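Local coordinates for protein glucose-6-phosphate 1-dehydrogenase (Mycobacterium avium, PDB 4LGV) that probably catalyses the NADP-dependent oxidation of glucose 6-phosphate to 6-phosphogluconolactone, the entry step of the pentose phosphate pathway, at residues A[37-42]-A[75-80]; A[45-50]-A[131-136]; A[51-56]-A[412-417]; A[70-73]-A[79-82]. One frame throughout, in Å; residues are numbered along the deposited sequence.

Contact 1: A[37-42]-A[75-80]; sequences GITGDL and DQLLDR
Thr-39 and Leu-77 mark where the two backbones come nearest, their CA atoms 7.8 Å apart, as a type I turn from Gly-37 to Gly-40 faces one side of a helix. The turn is closed by Gly-40 N bonding Gly-37 O, and Gly-40 then N-caps the helix that follows. Leu-77 points toward the turn and brings its CD1 methyl to 4.2 Å from CG2 of Ile-38, an apolar contact between two buried side chains; the same CD1 lies 4.4 Å from CG2 of Thr-39. One turn further along the helix, Arg-80, its chain extended from CG to NE, reaches across to the turn. Its NH1 is 3.6 Å from Thr-39 O, too loose for a hydrogen bond, while Thr-39 CB sits over one guanidinium face, offset from its centre. With chi1 at 63°, Thr-39 OG1 stands between its own N and carbonyl carbon, and its hydroxyl bonds Asp-70. The sequence Gly-Ile-Thr-Gly-Asp-Leu fits the GxxGDL fingerprint of the family's dinucleotide-binding fold. Gly-37 pairs with Val-67 of strand 64-68, and Ile-38 and Leu-77 both rest on Tyr-106 of strand 104-108 and on Phe-48 of helix 41-56.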
loop_
_atom_site.group_PDB
_atom_site.type_symbol
_atom_site.label_atom_id
_atom_site.label_comp_id
_atom_site.label_asym_id
_atom_site.label_seq_id
_atom_site.Cartn_x
_atom_site.Cartn_y
_atom_site.Cartn_z
ATOM N N GLY A 37 -54.866 6.327 -1.001
ATOM C CA GLY A 37 -54.926 5.061 -1.755
ATOM C C GLY A 37 -55.196 3.844 -0.870
ATOM O O GLY A 37 -54.840 2.739 -1.213
ATOM N N ILE A 38 -55.880 4.062 0.243
ATOM C CA ILE A 38 -56.057 3.045 1.294
ATOM C C ILE A 38 -56.944 1.873 0.858
ATOM O O ILE A 38 -56.917 0.809 1.485
ATOM C CB ILE A 38 -56.601 3.707 2.582
ATOM C CG1 ILE A 38 -56.479 2.797 3.776
ATOM C CG2 ILE A 38 -58.052 4.092 2.405
ATOM C CD1 ILE A 38 -55.076 2.559 4.218
ATOM N N THR A 39 -57.686 2.027 -0.235
ATOM C CA THR A 39 -58.491 0.926 -0.791
ATOM C C THR A 39 -57.851 0.237 -1.977
ATOM O O THR A 39 -58.454 -0.683 -2.549
ATOM C CB THR A 39 -59.866 1.418 -1.259
ATOM O OG1 THR A 39 -59.713 2.363 -2.311
ATOM C CG2 THR A 39 -60.608 2.030 -0.117
ATOM N N GLY A 40 -56.617 0.621 -2.331
ATOM C CA GLY A 40 -55.937 0.007 -3.474
ATOM C C GLY A 40 -55.185 -1.291 -3.194
ATOM O O GLY A 40 -55.241 -1.843 -2.093
ATOM N N ASP A 41 -54.523 -1.803 -4.239
ATOM C CA ASP A 41 -53.870 -3.128 -4.186
ATOM C C ASP A 41 -52.708 -3.206 -3.204
ATOM O O ASP A 41 -52.593 -4.188 -2.466
ATOM C CB ASP A 41 -53.418 -3.622 -5.563
ATOM C CG ASP A 41 -54.593 -3.920 -6.502
ATOM O OD1 ASP A 41 -55.737 -4.249 -6.026
ATOM O OD2 ASP A 41 -54.376 -3.807 -7.737
ATOM N N LEU A 42 -51.874 -2.183 -3.179
ATOM C CA LEU A 42 -50.741 -2.216 -2.268
ATOM C C LEU A 42 -51.213 -2.195 -0.803
ATOM O O LEU A 42 -50.667 -2.926 0.049
ATOM C CB LEU A 42 -49.748 -1.091 -2.556
ATOM C CG LEU A 42 -48.445 -1.187 -1.729
ATOM C CD1 LEU A 42 -47.700 -2.506 -1.980
ATOM C CD2 LEU A 42 -47.548 0.037 -2.035
ATOM N N ASP A 75 -66.694 1.459 8.790
ATOM C CA ASP A 75 -66.900 0.023 9.039
ATOM C C ASP A 75 -66.561 -0.837 7.847
ATOM O O ASP A 75 -65.963 -1.884 7.977
ATOM C CB ASP A 75 -68.354 -0.258 9.468
ATOM C CG ASP A 75 -68.653 0.222 10.902
ATOM O OD1 ASP A 75 -67.694 0.513 11.668
ATOM O OD2 ASP A 75 -69.852 0.319 11.244
ATOM N N GLN A 76 -66.968 -0.400 6.667
ATOM C CA GLN A 76 -66.640 -1.155 5.452
ATOM C C GLN A 76 -65.130 -1.194 5.197
ATOM O O GLN A 76 -64.565 -2.214 4.801
ATOM C CB GLN A 76 -67.366 -0.576 4.264
ATOM C CG GLN A 76 -68.848 -0.895 4.263
ATOM C CD GLN A 76 -69.653 -0.077 3.233
ATOM O OE1 GLN A 76 -69.479 1.139 3.091
ATOM N NE2 GLN A 76 -70.526 -0.750 2.518
ATOM N N LEU A 77 -64.466 -0.096 5.502
ATOM C CA LEU A 77 -63.026 -0.080 5.419
ATOM C C LEU A 77 -62.376 -1.061 6.392
ATOM O O LEU A 77 -61.445 -1.757 6.043
ATOM C CB LEU A 77 -62.491 1.338 5.638
ATOM C CG LEU A 77 -60.981 1.466 5.575
ATOM C CD1 LEU A 77 -60.503 1.162 4.177
ATOM C CD2 LEU A 77 -60.528 2.832 6.012
ATOM N N LEU A 78 -62.880 -1.111 7.610
ATOM C CA LEU A 78 -62.381 -2.044 8.615
ATOM C C LEU A 78 -62.535 -3.496 8.209
ATOM O O LEU A 78 -61.615 -4.305 8.442
ATOM C CB LEU A 78 -63.043 -1.806 9.955
ATOM C CG LEU A 78 -62.689 -0.440 10.562
ATOM C CD1 LEU A 78 -63.432 -0.288 11.883
ATOM C CD2 LEU A 78 -61.196 -0.240 10.801
ATOM N N ASP A 79 -63.653 -3.798 7.556
ATOM C CA ASP A 79 -63.844 -5.131 7.012
ATOM C C ASP A 79 -62.759 -5.405 5.951
ATOM O O ASP A 79 -62.200 -6.482 5.906
ATOM C CB ASP A 79 -65.224 -5.310 6.382
ATOM C CG ASP A 79 -66.355 -5.325 7.411
ATOM O OD1 ASP A 79 -66.118 -5.713 8.568
ATOM O OD2 ASP A 79 -67.492 -4.917 7.027
ATOM N N ARG A 80 -62.510 -4.433 5.092
ATOM C CA ARG A 80 -61.476 -4.580 4.079
ATOM C C ARG A 80 -60.102 -4.826 4.705
ATOM O O ARG A 80 -59.341 -5.683 4.227
ATOM C CB ARG A 80 -61.391 -3.339 3.207
ATOM C CG ARG A 80 -62.376 -3.360 2.062
ATOM C CD ARG A 80 -62.177 -2.070 1.313
ATOM N NE ARG A 80 -63.026 -1.899 0.157
ATOM C CZ ARG A 80 -62.651 -2.069 -1.114
ATOM N NH1 ARG A 80 -61.421 -2.446 -1.450
ATOM N NH2 ARG A 80 -63.531 -1.856 -2.063
#

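Contact 2: A[45-50]-A[131-136]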
loop_
_atom_site.group_PDB
_atom_site.type_symbol
_atom_site.label_atom_id
_atom_site.label_comp_id
_atom_site.label_asym_id
_atom_site.label_seq_id
_atom_site.Cartn_x
_atom_site.Cartn_y
_atom_site.Cartn_z
ATOM N N LYS A 45 -52.337 -5.760 -0.227
ATOM C CA LYS A 45 -51.286 -6.790 -0.229
ATOM C C LYS A 45 -50.356 -6.570 0.979
ATOM O O LYS A 45 -50.052 -7.531 1.673
ATOM C CB LYS A 45 -50.518 -6.886 -1.570
ATOM N N MET A 46 -50.000 -5.308 1.263
ATOM C CA MET A 46 -48.949 -4.973 2.190
ATOM C C MET A 46 -49.345 -4.006 3.309
ATOM O O MET A 46 -48.989 -4.241 4.470
ATOM C CB MET A 46 -47.733 -4.343 1.433
ATOM C CG MET A 46 -47.016 -5.216 0.395
ATOM S SD MET A 46 -46.160 -6.717 0.980
ATOM C CE MET A 46 -45.707 -6.342 2.643
ATOM N N THR A 47 -49.964 -2.874 2.992
ATOM C CA THR A 47 -49.994 -1.779 3.993
ATOM C C THR A 47 -50.778 -2.122 5.251
ATOM O O THR A 47 -50.310 -1.912 6.371
ATOM C CB THR A 47 -50.525 -0.468 3.409
ATOM O OG1 THR A 47 -49.882 -0.212 2.156
ATOM C CG2 THR A 47 -50.292 0.651 4.347
ATOM N N PHE A 48 -51.968 -2.686 5.076
ATOM C CA PHE A 48 -52.768 -3.103 6.230
ATOM C C PHE A 48 -52.044 -4.094 7.154
ATOM O O PHE A 48 -52.012 -3.917 8.389
ATOM C CB PHE A 48 -54.082 -3.683 5.800
ATOM C CG PHE A 48 -55.093 -2.655 5.400
ATOM C CD1 PHE A 48 -55.421 -1.631 6.240
ATOM C CD2 PHE A 48 -55.767 -2.764 4.187
ATOM C CE1 PHE A 48 -56.352 -0.710 5.877
ATOM C CE2 PHE A 48 -56.726 -1.826 3.818
ATOM C CZ PHE A 48 -57.008 -0.794 4.665
ATOM N N ARG A 49 -51.451 -5.113 6.570
ATOM C CA ARG A 49 -50.621 -6.055 7.333
ATOM C C ARG A 49 -49.462 -5.378 8.083
ATOM O O ARG A 49 -49.213 -5.650 9.259
ATOM C CB ARG A 49 -50.062 -7.112 6.385
ATOM C CG ARG A 49 -49.475 -8.304 7.114
ATOM C CD ARG A 49 -48.546 -9.092 6.214
ATOM N NE ARG A 49 -47.990 -10.190 6.946
ATOM C CZ ARG A 49 -47.307 -11.198 6.413
ATOM N NH1 ARG A 49 -47.050 -11.238 5.100
ATOM N NH2 ARG A 49 -46.839 -12.153 7.212
ATOM N N ALA A 50 -48.780 -4.468 7.414
ATOM C CA ALA A 50 -47.661 -3.738 8.023
ATOM C C ALA A 50 -48.116 -2.872 9.206
ATOM O O ALA A 50 -47.487 -2.915 10.255
ATOM C CB ALA A 50 -46.992 -2.890 6.991
ATOM N N LEU A 131 -47.252 12.768 8.200
ATOM C CA LEU A 131 -46.673 12.014 7.082
ATOM C C LEU A 131 -47.778 11.693 6.111
ATOM O O LEU A 131 -48.696 10.978 6.466
ATOM C CB LEU A 131 -46.025 10.702 7.547
ATOM C CG LEU A 131 -45.551 9.800 6.414
ATOM C CD1 LEU A 131 -44.495 10.508 5.556
ATOM C CD2 LEU A 131 -44.922 8.498 6.901
ATOM N N TYR A 132 -47.675 12.150 4.873
ATOM C CA TYR A 132 -48.616 11.772 3.808
ATOM C C TYR A 132 -48.018 10.671 2.982
ATOM O O TYR A 132 -46.971 10.851 2.392
ATOM C CB TYR A 132 -48.894 12.947 2.869
ATOM C CG TYR A 132 -49.497 14.157 3.563
ATOM C CD1 TYR A 132 -50.841 14.187 3.870
ATOM C CD2 TYR A 132 -48.722 15.242 3.908
ATOM C CE1 TYR A 132 -51.412 15.259 4.529
ATOM C CE2 TYR A 132 -49.279 16.350 4.535
ATOM C CZ TYR A 132 -50.622 16.343 4.860
ATOM O OH TYR A 132 -51.181 17.423 5.489
ATOM N N TYR A 133 -48.653 9.512 2.971
ATOM C CA TYR A 133 -48.146 8.343 2.255
ATOM C C TYR A 133 -49.019 8.070 1.050
ATOM O O TYR A 133 -50.211 7.779 1.187
ATOM C CB TYR A 133 -48.122 7.133 3.209
ATOM C CG TYR A 133 -47.734 5.848 2.556
ATOM C CD1 TYR A 133 -46.676 5.797 1.663
ATOM C CD2 TYR A 133 -48.394 4.676 2.836
ATOM C CE1 TYR A 133 -46.301 4.622 1.054
ATOM C CE2 TYR A 133 -48.026 3.497 2.235
ATOM C CZ TYR A 133 -46.963 3.475 1.355
ATOM O OH TYR A 133 -46.574 2.305 0.723
ATOM N N LEU A 134 -48.441 8.206 -0.138
ATOM C CA LEU A 134 -49.221 8.143 -1.361
ATOM C C LEU A 134 -49.063 6.808 -2.056
ATOM O O LEU A 134 -48.119 6.621 -2.794
ATOM C CB LEU A 134 -48.833 9.279 -2.311
ATOM C CG LEU A 134 -48.691 10.674 -1.687
ATOM C CD1 LEU A 134 -48.498 11.712 -2.789
ATOM C CD2 LEU A 134 -49.848 11.089 -0.822
ATOM N N GLU A 135 -50.004 5.899 -1.827
ATOM C CA GLU A 135 -50.003 4.637 -2.556
ATOM C C GLU A 135 -51.064 4.750 -3.638
ATOM O O GLU A 135 -52.071 4.088 -3.631
ATOM C CB GLU A 135 -50.214 3.398 -1.679
ATOM C CG GLU A 135 -50.979 3.613 -0.385
ATOM C CD GLU A 135 -51.041 2.345 0.426
ATOM O OE1 GLU A 135 -50.233 1.411 0.162
ATOM O OE2 GLU A 135 -51.922 2.260 1.286
ATOM N N MET A 136 -50.780 5.596 -4.592
ATOM C CA MET A 136 -51.720 5.881 -5.664
ATOM C C MET A 136 -50.975 5.896 -6.980
ATOM O O MET A 136 -49.733 5.918 -7.007
ATOM C CB MET A 136 -52.471 7.178 -5.373
ATOM C CG MET A 136 -53.822 6.851 -4.756
ATOM S SD MET A 136 -54.649 8.350 -4.343
ATOM C CE MET A 136 -56.401 7.991 -4.269
#
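A buried, polar helix-to-strand contact joins Thr-47 of helix 41-56 to Tyr-133 and Glu-135, at and just beyond the end of strand 130-134 in the parallel sheet. CA atoms of Thr-47 and Glu-135 are 9.2 Å apart, so the gap is bridged by side chains that approach from opposite directions. Thr-47 OG1 donates a short hydrogen bond of 2.6 Å to Glu-135 OE1. The hydroxyl meets that oxygen from its syn side, 23° out of the carboxylate plane, and therefore leans a little above the flat group. Behind the bond the threonine closes against the same carboxylate, CB lying 3.7 Å and CG2 3.8 Å from Glu-135 OE2. Glu-135 gets there by a chi1 of 26°, well short of a staggered value, after which its chain runs straight to the carboxylate; the torsion suggests some strain in holding the group at this place. Tyr-133 adds an edge: its CE2 is 4.1 Å from Thr-47 OG1, with the hydroxyl near the ring plane. Beyond the two segments, the phenol oxygen of Tyr-416 bonds both Thr-47 OG1 and Tyr-133 OH, and Tyr-133 OH is also bonded to Glu-162, so the hydroxyls form a connected buried network. Thr-47 lies at the close of a wider pi-type turn spanning 45-47. The helix that follows the first strand, laid over the fourth strand beside it, is the layering expected of the Rossmann-type dinucleotide-binding domain of this enzyme.

Contact 3: A[51-56]-A[412-417]. With GOL (glycerol), chain F.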
loop_
_atom_site.group_PDB
_atom_site.type_symbol
_atom_site.label_atom_id
_atom_site.label_comp_id
_atom_site.label_asym_id
_atom_site.label_seq_id
_atom_site.Cartn_x
_atom_site.Cartn_y
_atom_site.Cartn_z
ATOM N N LEU A 51 -49.260 -2.175 9.062
ATOM C CA LEU A 51 -49.793 -1.426 10.152
ATOM C C LEU A 51 -50.201 -2.326 11.336
ATOM O O LEU A 51 -49.938 -2.023 12.521
ATOM C CB LEU A 51 -51.004 -0.613 9.688
ATOM C CG LEU A 51 -50.694 0.493 8.685
ATOM C CD1 LEU A 51 -51.983 1.094 8.150
ATOM C CD2 LEU A 51 -49.858 1.549 9.326
ATOM N N TYR A 52 -50.834 -3.442 11.006
ATOM C CA TYR A 52 -51.216 -4.442 12.011
ATOM C C TYR A 52 -49.995 -4.902 12.788
ATOM O O TYR A 52 -50.032 -5.006 14.048
ATOM C CB TYR A 52 -51.939 -5.634 11.340
ATOM C CG TYR A 52 -52.229 -6.766 12.265
ATOM C CD1 TYR A 52 -53.384 -6.771 13.048
ATOM C CD2 TYR A 52 -51.343 -7.845 12.395
ATOM C CE1 TYR A 52 -53.608 -7.776 13.976
ATOM C CE2 TYR A 52 -51.584 -8.877 13.301
ATOM C CZ TYR A 52 -52.709 -8.836 14.065
ATOM O OH TYR A 52 -52.941 -9.856 14.945
ATOM N N ARG A 53 -48.905 -5.199 12.077
ATOM C CA ARG A 53 -47.682 -5.719 12.753
ATOM C C ARG A 53 -47.032 -4.657 13.625
ATOM O O ARG A 53 -46.542 -4.932 14.715
ATOM C CB ARG A 53 -46.675 -6.260 11.734
ATOM C CG ARG A 53 -47.143 -7.532 11.029
ATOM C CD ARG A 53 -46.310 -7.844 9.789
ATOM N NE ARG A 53 -44.883 -8.047 10.046
ATOM C CZ ARG A 53 -44.313 -9.222 10.312
ATOM N NH1 ARG A 53 -45.002 -10.336 10.325
ATOM N NH2 ARG A 53 -43.013 -9.270 10.528
ATOM N N LEU A 54 -47.079 -3.414 13.175
ATOM C CA LEU A 54 -46.524 -2.325 13.973
ATOM C C LEU A 54 -47.374 -2.166 15.229
ATOM O O LEU A 54 -46.838 -1.960 16.320
ATOM C CB LEU A 54 -46.446 -1.041 13.172
ATOM C CG LEU A 54 -45.401 -0.974 12.041
ATOM C CD1 LEU A 54 -45.710 0.182 11.090
ATOM C CD2 LEU A 54 -44.011 -0.804 12.587
ATOM N N GLU A 55 -48.694 -2.311 15.088
ATOM C CA GLU A 55 -49.591 -2.278 16.245
ATOM C C GLU A 55 -49.309 -3.394 17.217
ATOM O O GLU A 55 -49.237 -3.171 18.420
ATOM C CB GLU A 55 -51.044 -2.376 15.801
ATOM C CG GLU A 55 -52.052 -2.223 16.921
ATOM C CD GLU A 55 -52.067 -0.822 17.438
ATOM O OE1 GLU A 55 -52.536 0.077 16.715
ATOM O OE2 GLU A 55 -51.584 -0.604 18.551
ATOM N N ARG A 56 -49.147 -4.603 16.714
ATOM C CA ARG A 56 -48.753 -5.695 17.577
ATOM C C ARG A 56 -47.473 -5.430 18.373
ATOM O O ARG A 56 -47.381 -5.808 19.516
ATOM C CB ARG A 56 -48.592 -7.011 16.789
ATOM C CG ARG A 56 -48.244 -8.203 17.697
ATOM C CD ARG A 56 -48.354 -9.514 16.933
ATOM N NE ARG A 56 -47.368 -9.574 15.845
ATOM C CZ ARG A 56 -47.530 -10.173 14.658
ATOM N NH1 ARG A 56 -48.651 -10.819 14.358
ATOM N NH2 ARG A 56 -46.530 -10.140 13.772
ATOM N N PRO A 412 -41.138 -10.459 2.139
ATOM C CA PRO A 412 -41.412 -9.080 1.663
ATOM C C PRO A 412 -42.065 -8.166 2.700
ATOM O O PRO A 412 -41.809 -6.984 2.685
ATOM C CB PRO A 412 -42.329 -9.273 0.430
ATOM C CG PRO A 412 -42.649 -10.734 0.357
ATOM C CD PRO A 412 -41.650 -11.478 1.198
ATOM N N VAL A 413 -42.866 -8.701 3.628
ATOM C CA VAL A 413 -43.476 -7.804 4.637
ATOM C C VAL A 413 -42.471 -6.992 5.507
ATOM O O VAL A 413 -42.756 -5.829 5.844
ATOM C CB VAL A 413 -44.462 -8.522 5.563
ATOM C CG1 VAL A 413 -43.748 -9.527 6.464
ATOM C CG2 VAL A 413 -45.222 -7.479 6.375
ATOM N N ARG A 414 -41.327 -7.602 5.848
ATOM C CA ARG A 414 -40.349 -7.018 6.771
ATOM C C ARG A 414 -39.719 -5.760 6.220
ATOM O O ARG A 414 -39.710 -4.731 6.884
ATOM C CB ARG A 414 -39.291 -8.054 7.100
ATOM C CG ARG A 414 -39.779 -9.181 8.008
ATOM C CD ARG A 414 -38.644 -10.176 8.265
ATOM N NE ARG A 414 -39.113 -11.366 8.959
ATOM C CZ ARG A 414 -38.338 -12.292 9.532
ATOM N NH1 ARG A 414 -36.994 -12.201 9.540
ATOM N NH2 ARG A 414 -38.922 -13.313 10.133
ATOM N N PRO A 415 -39.281 -5.814 4.982
ATOM C CA PRO A 415 -38.815 -4.588 4.375
ATOM C C PRO A 415 -39.839 -3.510 4.305
ATOM O O PRO A 415 -39.532 -2.333 4.533
ATOM C CB PRO A 415 -38.417 -5.002 2.952
ATOM C CG PRO A 415 -38.658 -6.486 2.850
ATOM C CD PRO A 415 -38.866 -7.006 4.221
ATOM N N TYR A 416 -41.045 -3.892 3.971
ATOM C CA TYR A 416 -42.086 -2.918 3.818
ATOM C C TYR A 416 -42.418 -2.206 5.133
ATOM O O TYR A 416 -42.437 -0.976 5.190
ATOM C CB TYR A 416 -43.303 -3.597 3.229
ATOM C CG TYR A 416 -44.356 -2.619 2.923
ATOM C CD1 TYR A 416 -44.323 -1.867 1.755
ATOM C CD2 TYR A 416 -45.350 -2.382 3.832
ATOM C CE1 TYR A 416 -45.271 -0.906 1.490
ATOM C CE2 TYR A 416 -46.332 -1.430 3.582
ATOM C CZ TYR A 416 -46.292 -0.689 2.402
ATOM O OH TYR A 416 -47.289 0.216 2.149
ATOM N N GLU A 417 -42.600 -2.942 6.209
ATOM C CA GLU A 417 -42.826 -2.311 7.525
ATOM C C GLU A 417 -41.634 -1.478 8.014
ATOM O O GLU A 417 -41.801 -0.436 8.658
ATOM C CB GLU A 417 -43.211 -3.363 8.580
ATOM C CG GLU A 417 -42.134 -4.374 8.913
ATOM C CD GLU A 417 -42.630 -5.555 9.751
ATOM O OE1 GLU A 417 -43.784 -5.519 10.111
ATOM O OE2 GLU A 417 -41.871 -6.512 10.047
HETATM C C1 GOL F . -42.621 -13.424 11.397
HETATM O O1 GOL F . -43.258 -12.547 12.341
HETATM C C2 GOL F . -42.824 -12.746 10.054
HETATM O O2 GOL F . -41.738 -11.873 9.871
HETATM C C3 GOL F . -42.852 -13.649 8.864
HETATM O O3 GOL F . -42.544 -12.829 7.729
#
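One face of the Arg-53 guanidinium is covered by Val-413, whose CG1 sits 3.9 Å above the plane and over its centre, while the carboxylate of Glu-417 lies in plane at its edge. This is a side-on, two-pronged salt bridge across a helix-helix crossing, and it ties the last turns of helix 41-56, in the Rossmann-type domain, to the start of helix 413-424 in the C-terminal family region. The short helical segments cross at -76° with their axes 10.5 Å apart, a separation that a long side chain can span. Arg-53 NE bonds Glu-417 OE1 at 2.8 Å and NH2 bonds OE2 at 3.0 Å, both nearly straight. The oxygens stay close to the guanidinium plane, yet the two planes are turned 34° from each other, so each nitrogen meets its oxygen on the syn side but tilted from the carboxylate plane. A bend at chi3 (60°) turns the Arg-53 guanidinium round, and Arg-53 CD packs 3.6 Å from Val-413 CG2. Arg-57 also holds Glu-417 OE1, while Glu-90 takes Arg-53 NH1, which helps fix the rotation of the group. The guanidinium groups of Arg-53 and Arg-414 come near each other without touching. A glycerol, probably from the crystallisation liquor, lies between them: its O2 accepts a hydrogen bond from Arg-53 NH2 at 3.0 Å and two more from NE and NH2 of Arg-414, the shortest of the three being that from Arg-414 NE, at 2.8 Å.

Contact 4: A[70-73]-A[79-82]; sequences DDIT and DRAR
Asp-70 and Arg-80 are brought together by first torsions that set each CG beside its own backbone N (chi1 -49° and -85°); the arginine chain then runs fully extended to NE, carrying its guanidinium from the helix to the loop. The two side chains cross at about a right angle, and their flat ends are turned 72° from each other. Asp-70 OD2 lies 3.8 Å from Arg-80 NH2, a long salt bridge in which the oxygen stands well out of the guanidinium plane, so that charge attraction acts without an N-H aimed at it. The firmer partner of Asp-70 is Thr-39, whose hydroxyl bonds OD1. Ile-72 supplies the apolar half of the contact, its CD1 approaching Arg-80 NE to 4.3 Å. Between these two loop residues the backbone folds tightly, Asp-71 being the centre of an inverse gamma turn closed by a weak bond from Ile-72 N to Asp-70 O. Thr-73 ends the loop as N-cap of helix 74-87, its side chain capping a backbone N of the first turn while Gln-76 OE1 returns to Thr-73 N. That exchange is a capping box, here starting the helix that follows the second strand of a Rossmann-type domain.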
loop_
_atom_site.group_PDB
_atom_site.type_symbol
_atom_site.label_atom_id
_atom_site.label_comp_id
_atom_site.label_asym_id
_atom_site.label_seq_id
_atom_site.Cartn_x
_atom_site.Cartn_y
_atom_site.Cartn_z
ATOM N N ASP A 70 -63.388 5.620 -2.972
ATOM C CA ASP A 70 -64.542 4.746 -2.723
ATOM C C ASP A 70 -65.546 5.381 -1.745
ATOM O O ASP A 70 -65.179 5.867 -0.676
ATOM C CB ASP A 70 -64.102 3.400 -2.190
ATOM C CG ASP A 70 -62.985 2.800 -3.020
ATOM O OD1 ASP A 70 -61.909 3.423 -3.179
ATOM O OD2 ASP A 70 -63.125 1.671 -3.442
ATOM N N ASP A 71 -66.821 5.309 -2.102
ATOM C CA ASP A 71 -67.875 5.805 -1.235
ATOM C C ASP A 71 -68.282 4.670 -0.316
ATOM O O ASP A 71 -69.261 3.963 -0.561
ATOM C CB ASP A 71 -69.049 6.314 -2.077
ATOM C CG ASP A 71 -70.121 7.013 -1.263
ATOM O OD1 ASP A 71 -69.914 7.271 -0.061
ATOM O OD2 ASP A 71 -71.200 7.322 -1.864
ATOM N N ILE A 72 -67.533 4.512 0.757
ATOM C CA ILE A 72 -67.793 3.485 1.751
ATOM C C ILE A 72 -67.691 4.116 3.112
ATOM O O ILE A 72 -67.205 5.233 3.252
ATOM C CB ILE A 72 -66.786 2.335 1.659
ATOM C CG1 ILE A 72 -65.369 2.846 1.863
ATOM C CG2 ILE A 72 -66.934 1.641 0.308
ATOM C CD1 ILE A 72 -64.324 1.761 1.959
ATOM N N THR A 73 -68.170 3.414 4.116
ATOM C CA THR A 73 -68.084 3.883 5.497
ATOM C C THR A 73 -66.776 3.378 6.122
ATOM O O THR A 73 -66.104 2.504 5.594
ATOM C CB THR A 73 -69.229 3.296 6.324
ATOM O OG1 THR A 73 -69.080 1.876 6.361
ATOM C CG2 THR A 73 -70.627 3.652 5.718
ATOM N N ASP A 79 -63.653 -3.798 7.556
ATOM C CA ASP A 79 -63.844 -5.131 7.012
ATOM C C ASP A 79 -62.759 -5.405 5.951
ATOM O O ASP A 79 -62.200 -6.482 5.906
ATOM C CB ASP A 79 -65.224 -5.310 6.382
ATOM C CG ASP A 79 -66.355 -5.325 7.411
ATOM O OD1 ASP A 79 -66.118 -5.713 8.568
ATOM O OD2 ASP A 79 -67.492 -4.917 7.027
ATOM N N ARG A 80 -62.510 -4.433 5.092
ATOM C CA ARG A 80 -61.476 -4.580 4.079
ATOM C C ARG A 80 -60.102 -4.826 4.705
ATOM O O ARG A 80 -59.341 -5.683 4.227
ATOM C CB ARG A 80 -61.391 -3.339 3.207
ATOM C CG ARG A 80 -62.376 -3.360 2.062
ATOM C CD ARG A 80 -62.177 -2.070 1.313
ATOM N NE ARG A 80 -63.026 -1.899 0.157
ATOM C CZ ARG A 80 -62.651 -2.069 -1.114
ATOM N NH1 ARG A 80 -61.421 -2.446 -1.450
ATOM N NH2 ARG A 80 -63.531 -1.856 -2.063
ATOM N N ALA A 81 -59.808 -4.061 5.744
ATOM C CA ALA A 81 -58.536 -4.204 6.437
ATOM C C ALA A 81 -58.365 -5.559 7.109
ATOM O O ALA A 81 -57.318 -6.198 7.021
ATOM C CB ALA A 81 -58.414 -3.109 7.463
ATOM N N ARG A 82 -59.448 -6.027 7.707
ATOM C CA ARG A 82 -59.482 -7.301 8.378
ATOM C C ARG A 82 -59.221 -8.446 7.392
ATOM O O ARG A 82 -58.313 -9.274 7.591
ATOM C CB ARG A 82 -60.824 -7.461 9.068
ATOM C CG ARG A 82 -60.909 -8.662 9.971
ATOM C CD ARG A 82 -62.338 -8.887 10.531
ATOM N NE ARG A 82 -62.830 -7.725 11.277
ATOM C CZ ARG A 82 -62.792 -7.599 12.605
ATOM N NH1 ARG A 82 -62.300 -8.571 13.402
ATOM N NH2 ARG A 82 -63.287 -6.503 13.171
#

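Contacts 1, 2 and 4 lie wholly within the nucleotide-binding family region, whereas contact 3 joins it to the C-terminal one. Contacts 1, 2 and 3 follow one another from the turn that leads into helix 41-56 to its last turns, and their segments alternate along the chain; contact 4 falls wholly between the two segments of contacts 2 and 3. Helix 74-87 serves contacts 1 and 4, whose centres are about 5 Å apart. Centres of contacts 1 and 2, and of 2 and 3, are each about 10 Å apart, and Tyr-416 connects the latter pair. Contacts 3 and 4 lie furthest apart, at about 20 Å. One helix thus runs from the probable dinucleotide-binding turn to helix 413-424 of the C-terminal region.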